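Local coordinates for protein caspase subunit p21 (Drosophila melanogaster, PDB 3SIR) that acts as an effector cysteine protease of the apoptotic caspase cascade and can cleave lamin and baculovirus p35 in vitro, at residues Ile135-Cys138 and Gln139-Leu143; Leu209-Leu212 and Thr213-Phe217. The protein carries 1 engineered substitution. All blocks are in the same frame, centred on the assembly; numbering follows the deposited sequence.

Interaction 1 (Ile135-Cys138 and Gln139-Leu143); sequences IQAC and QGDRL
Cys138 and Asp141 face each other across a beta turn in the caspase QACQG sequence, where strand 131-138 ends and the chain doubles back. The turn is closed by Asp141 N, which donates to Cys138 O at 3.0 Å; the donor stands above the carbonyl plane, with an N-H...O angle of 138°. The other link is made by a side chain: Cys138 N donates to Asp141 OD2 at 3.1 Å, meeting the carboxylate on its anti side, somewhat out of its plane. The chi1 of -59° sets CG beside Asp141's own N and brings OD2 back to the Cys138 amide. Aspartate suits this place because its short arm just spans the gap to the strand's last amide. The small methyl of Ala137 lies alongside, its CB 4.2 Å from Asp141 OD2. Backbone hydrogen bonds from Ala137 to Ser177 and from Gln139 to Val179 tie the strand end and the start of the turn to strand 172-179, while the side chain of Cys138 rests on Tyr101. The Cys138 side chain lies about 7 Å from that of His96, the two forming the probable catalytic pair. In caspases the amide of this cysteine usually contributes to the oxyanion hole; here it is engaged by Asp141, within the nucleophile loop characteristic of the caspase fold.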
loop_
_atom_site.group_PDB
_atom_site.type_symbol
_atom_site.label_atom_id
_atom_site.label_comp_id
_atom_site.label_asym_id
_atom_site.label_seq_id
_atom_site.Cartn_x
_atom_site.Cartn_y
_atom_site.Cartn_z
ATOM N N ILE A 135 4.740 -10.183 2.496
ATOM C CA ILE A 135 5.713 -10.424 3.556
ATOM C C ILE A 135 5.031 -10.637 4.903
ATOM O O ILE A 135 4.378 -9.731 5.426
ATOM C CB ILE A 135 6.692 -9.249 3.699
ATOM C CG1 ILE A 135 7.460 -9.022 2.393
ATOM C CG2 ILE A 135 7.622 -9.484 4.887
ATOM C CD1 ILE A 135 6.911 -9.814 1.222
ATOM N N GLN A 136 5.222 -11.821 5.478
ATOM C CA GLN A 136 5.102 -12.009 6.919
ATOM C C GLN A 136 6.466 -11.874 7.588
ATOM O O GLN A 136 7.386 -12.641 7.303
ATOM C CB GLN A 136 4.516 -13.389 7.218
ATOM C CG GLN A 136 3.271 -13.379 8.092
ATOM C CD GLN A 136 2.688 -14.768 8.263
ATOM O OE1 GLN A 136 3.419 -15.733 8.477
ATOM N NE2 GLN A 136 1.381 -14.890 8.069
ATOM N N ALA A 137 6.607 -10.875 8.454
ATOM C CA ALA A 137 7.898 -10.583 9.070
ATOM C C ALA A 137 7.773 -10.565 10.586
ATOM O O ALA A 137 6.713 -10.868 11.130
ATOM C CB ALA A 137 8.440 -9.253 8.566
ATOM N N CYS A 138 8.865 -10.226 11.262
ATOM C CA CYS A 138 8.908 -10.254 12.718
ATOM C C CYS A 138 8.725 -8.846 13.261
ATOM O O CYS A 138 9.116 -7.871 12.614
ATOM C CB CYS A 138 10.252 -10.806 13.197
ATOM S SG CYS A 138 10.294 -12.588 13.467
ATOM N N GLN A 139 8.208 -8.749 14.483
ATOM C CA GLN A 139 8.018 -7.456 15.126
ATOM C C GLN A 139 9.349 -6.889 15.606
ATOM O O GLN A 139 9.412 -6.170 16.604
ATOM C CB GLN A 139 7.019 -7.559 16.283
ATOM C CG GLN A 139 5.742 -6.749 16.070
ATOM C CD GLN A 139 4.643 -7.110 17.059
ATOM O OE1 GLN A 139 4.900 -7.291 18.253
ATOM N NE2 GLN A 139 3.414 -7.223 16.564
ATOM N N GLY A 140 10.419 -7.232 14.898
ATOM C CA GLY A 140 11.722 -6.634 15.148
ATOM C C GLY A 140 12.330 -6.112 13.865
ATOM O O GLY A 140 13.205 -5.252 13.886
ATOM N N ASP A 141 11.859 -6.636 12.740
ATOM C CA ASP A 141 12.201 -6.086 11.434
ATOM C C ASP A 141 11.577 -4.708 11.228
ATOM O O ASP A 141 10.708 -4.298 11.995
ATOM C CB ASP A 141 11.774 -7.050 10.328
ATOM C CG ASP A 141 12.425 -8.413 10.468
ATOM O OD1 ASP A 141 13.612 -8.543 10.104
ATOM O OD2 ASP A 141 11.792 -9.325 11.037
ATOM N N ARG A 142 12.110 -3.953 10.271
ATOM C CA ARG A 142 11.581 -2.632 9.954
ATOM C C ARG A 142 10.889 -2.667 8.597
ATOM O O ARG A 142 11.240 -3.475 7.738
ATOM C CB ARG A 142 12.704 -1.591 9.932
ATOM C CG ARG A 142 13.644 -1.635 11.131
ATOM C CD ARG A 142 15.095 -1.430 10.712
ATOM N NE ARG A 142 15.537 -0.047 10.887
ATOM C CZ ARG A 142 16.642 0.462 10.347
ATOM N NH1 ARG A 142 17.422 -0.291 9.583
ATOM N NH2 ARG A 142 16.980 1.723 10.586
ATOM N N LEU A 143 9.937 -1.763 8.391
ATOM C CA LEU A 143 9.498 -1.424 7.043
ATOM C C LEU A 143 9.584 0.076 6.777
ATOM O O LEU A 143 9.029 0.879 7.525
ATOM C CB LEU A 143 8.074 -1.923 6.797
ATOM C CG LEU A 143 7.490 -1.648 5.409
ATOM C CD1 LEU A 143 8.326 -2.305 4.317
ATOM C CD2 LEU A 143 6.047 -2.133 5.349
#

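Interaction 2 (Leu209-Leu212 and Thr213-Phe217); sequences LDIL and TLLTF
Asp210 and Thr213 meet at the start of helix 211-223, with Asp210 in the N-cap position. The threonine hydroxyl lies between two acceptors of that one residue: Thr213 OG1 is 2.9 Å from Asp210 OD2 and equally far from Asp210 O, and its single proton could serve either. OG1 gets there by sitting between its own backbone N and carbonyl carbon (chi1 66°). Asp210 O also receives Leu214 N at 3.0 Å and, weakly, Thr213 N. The tightly packed side pairs a nearly straight bond, Leu215 N to Ile211 O at 2.7 Å, with apolar contact: Ile211 CG1 rests 3.8 Å from Leu215 CD1, one turn on. Ile211 packs on Leu249 and Leu253, and Leu215 on Leu173 and Ile245 of the sheet. Leu212, Thr216 and Phe217 pack against the second subunit. The looser side is that of Leu209, partly exposed like Phe217. Leu209 CD1 reaches the ring at its edge, near its plane, 3.9 Å from Phe217 CE2, and the two chains cross at about a right angle. The acid at the helix start would probably interact favourably with the helix dipole, so the acid and the Thr213 hydroxyl add polar contacts to the first turn, while leucine and isoleucine anchor it to the core.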
loop_
_atom_site.group_PDB
_atom_site.type_symbol
_atom_site.label_atom_id
_atom_site.label_comp_id
_atom_site.label_asym_id
_atom_site.label_seq_id
_atom_site.Cartn_x
_atom_site.Cartn_y
_atom_site.Cartn_z
ATOM N N LEU A 209 -13.776 -9.129 -6.846
ATOM C CA LEU A 209 -13.364 -7.856 -6.259
ATOM C C LEU A 209 -11.937 -7.487 -6.657
ATOM O O LEU A 209 -11.074 -8.357 -6.772
ATOM C CB LEU A 209 -13.464 -7.929 -4.734
ATOM C CG LEU A 209 -14.672 -7.253 -4.089
ATOM C CD1 LEU A 209 -14.718 -7.603 -2.610
ATOM C CD2 LEU A 209 -14.582 -5.752 -4.286
ATOM N N ASP A 210 -11.664 -6.190 -6.753
ATOM C CA ASP A 210 -10.343 -5.723 -7.162
ATOM C C ASP A 210 -9.369 -5.689 -5.987
ATOM O O ASP A 210 -9.775 -5.506 -4.839
ATOM C CB ASP A 210 -10.437 -4.351 -7.842
ATOM C CG ASP A 210 -10.314 -3.198 -6.864
ATOM O OD1 ASP A 210 -9.259 -2.526 -6.866
ATOM O OD2 ASP A 210 -11.290 -2.925 -6.133
ATOM N N ILE A 211 -8.088 -5.898 -6.276
ATOM C CA ILE A 211 -7.129 -6.330 -5.265
ATOM C C ILE A 211 -7.129 -5.437 -4.022
ATOM O O ILE A 211 -7.054 -5.931 -2.893
ATOM C CB ILE A 211 -5.709 -6.424 -5.848
ATOM C CG1 ILE A 211 -4.747 -7.067 -4.842
ATOM C CG2 ILE A 211 -5.218 -5.056 -6.283
ATOM C CD1 ILE A 211 -4.996 -8.546 -4.617
ATOM N N LEU A 212 -7.299 -4.135 -4.229
ATOM C CA LEU A 212 -7.066 -3.157 -3.171
ATOM C C LEU A 212 -8.251 -3.042 -2.212
ATOM O O LEU A 212 -8.085 -2.681 -1.043
ATOM C CB LEU A 212 -6.732 -1.786 -3.763
ATOM C CG LEU A 212 -5.388 -1.648 -4.481
ATOM C CD1 LEU A 212 -5.313 -0.315 -5.214
ATOM C CD2 LEU A 212 -4.223 -1.804 -3.514
ATOM N N THR A 213 -9.444 -3.356 -2.713
ATOM C CA THR A 213 -10.625 -3.486 -1.865
ATOM C C THR A 213 -10.714 -4.885 -1.259
ATOM O O THR A 213 -11.321 -5.082 -0.204
ATOM C CB THR A 213 -11.926 -3.193 -2.642
ATOM O OG1 THR A 213 -12.114 -4.199 -3.640
ATOM C CG2 THR A 213 -11.869 -1.830 -3.324
ATOM N N LEU A 214 -10.036 -5.846 -1.873
ATOM C CA LEU A 214 -9.721 -7.081 -1.171
ATOM C C LEU A 214 -8.826 -6.782 0.032
ATOM O O LEU A 214 -9.286 -6.794 1.173
ATOM C CB LEU A 214 -9.039 -8.070 -2.114
ATOM C CG LEU A 214 -9.401 -9.546 -1.956
ATOM C CD1 LEU A 214 -10.862 -9.678 -1.578
ATOM C CD2 LEU A 214 -9.123 -10.296 -3.251
ATOM N N LEU A 215 -7.597 -6.353 -0.244
ATOM C CA LEU A 215 -6.609 -6.097 0.807
ATOM C C LEU A 215 -7.008 -4.957 1.738
ATOM O O LEU A 215 -6.312 -4.663 2.710
ATOM C CB LEU A 215 -5.234 -5.802 0.201
ATOM C CG LEU A 215 -4.717 -6.829 -0.804
ATOM C CD1 LEU A 215 -3.390 -6.379 -1.388
ATOM C CD2 LEU A 215 -4.587 -8.183 -0.125
ATOM N N THR A 216 -8.092 -4.270 1.398
ATOM C CA THR A 216 -8.685 -3.307 2.313
ATOM C C THR A 216 -9.500 -4.037 3.370
ATOM O O THR A 216 -9.415 -3.731 4.562
ATOM C CB THR A 216 -9.592 -2.326 1.569
ATOM O OG1 THR A 216 -8.781 -1.380 0.858
ATOM C CG2 THR A 216 -10.490 -1.597 2.558
ATOM N N PHE A 217 -10.197 -5.081 2.938
ATOM C CA PHE A 217 -11.037 -5.856 3.834
ATOM C C PHE A 217 -10.211 -6.836 4.663
ATOM O O PHE A 217 -10.581 -7.178 5.788
ATOM C CB PHE A 217 -12.119 -6.590 3.042
ATOM C CG PHE A 217 -13.065 -5.672 2.319
ATOM C CD1 PHE A 217 -13.295 -4.390 2.786
ATOM C CD2 PHE A 217 -13.780 -6.121 1.222
ATOM C CE1 PHE A 217 -14.206 -3.556 2.157
ATOM C CE2 PHE A 217 -14.706 -5.302 0.596
ATOM C CZ PHE A 217 -14.909 -4.010 1.057
#

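Overall arrangement
Both interactions are local contacts within one caspase domain, with centres about 22 Å apart and no atoms touching. In each an aspartate lies at the end of a regular element: interaction 1 spans the end of strand 131-138 and interaction 2 the start of helix 211-223. Their settings differ. Residues 135-143 lead from the buried sheet into a partly exposed loop at the probable active site, held mainly by polar bonds. Residues 209-217 are largely buried, away from the annotated sites, and combine helix hydrogen bonds at the N-terminus with aliphatic packing. Strand 172-179 is common ground, since it borders the cysteine strand and also receives Leu212 and Leu215 of the helix beside the subunit interface.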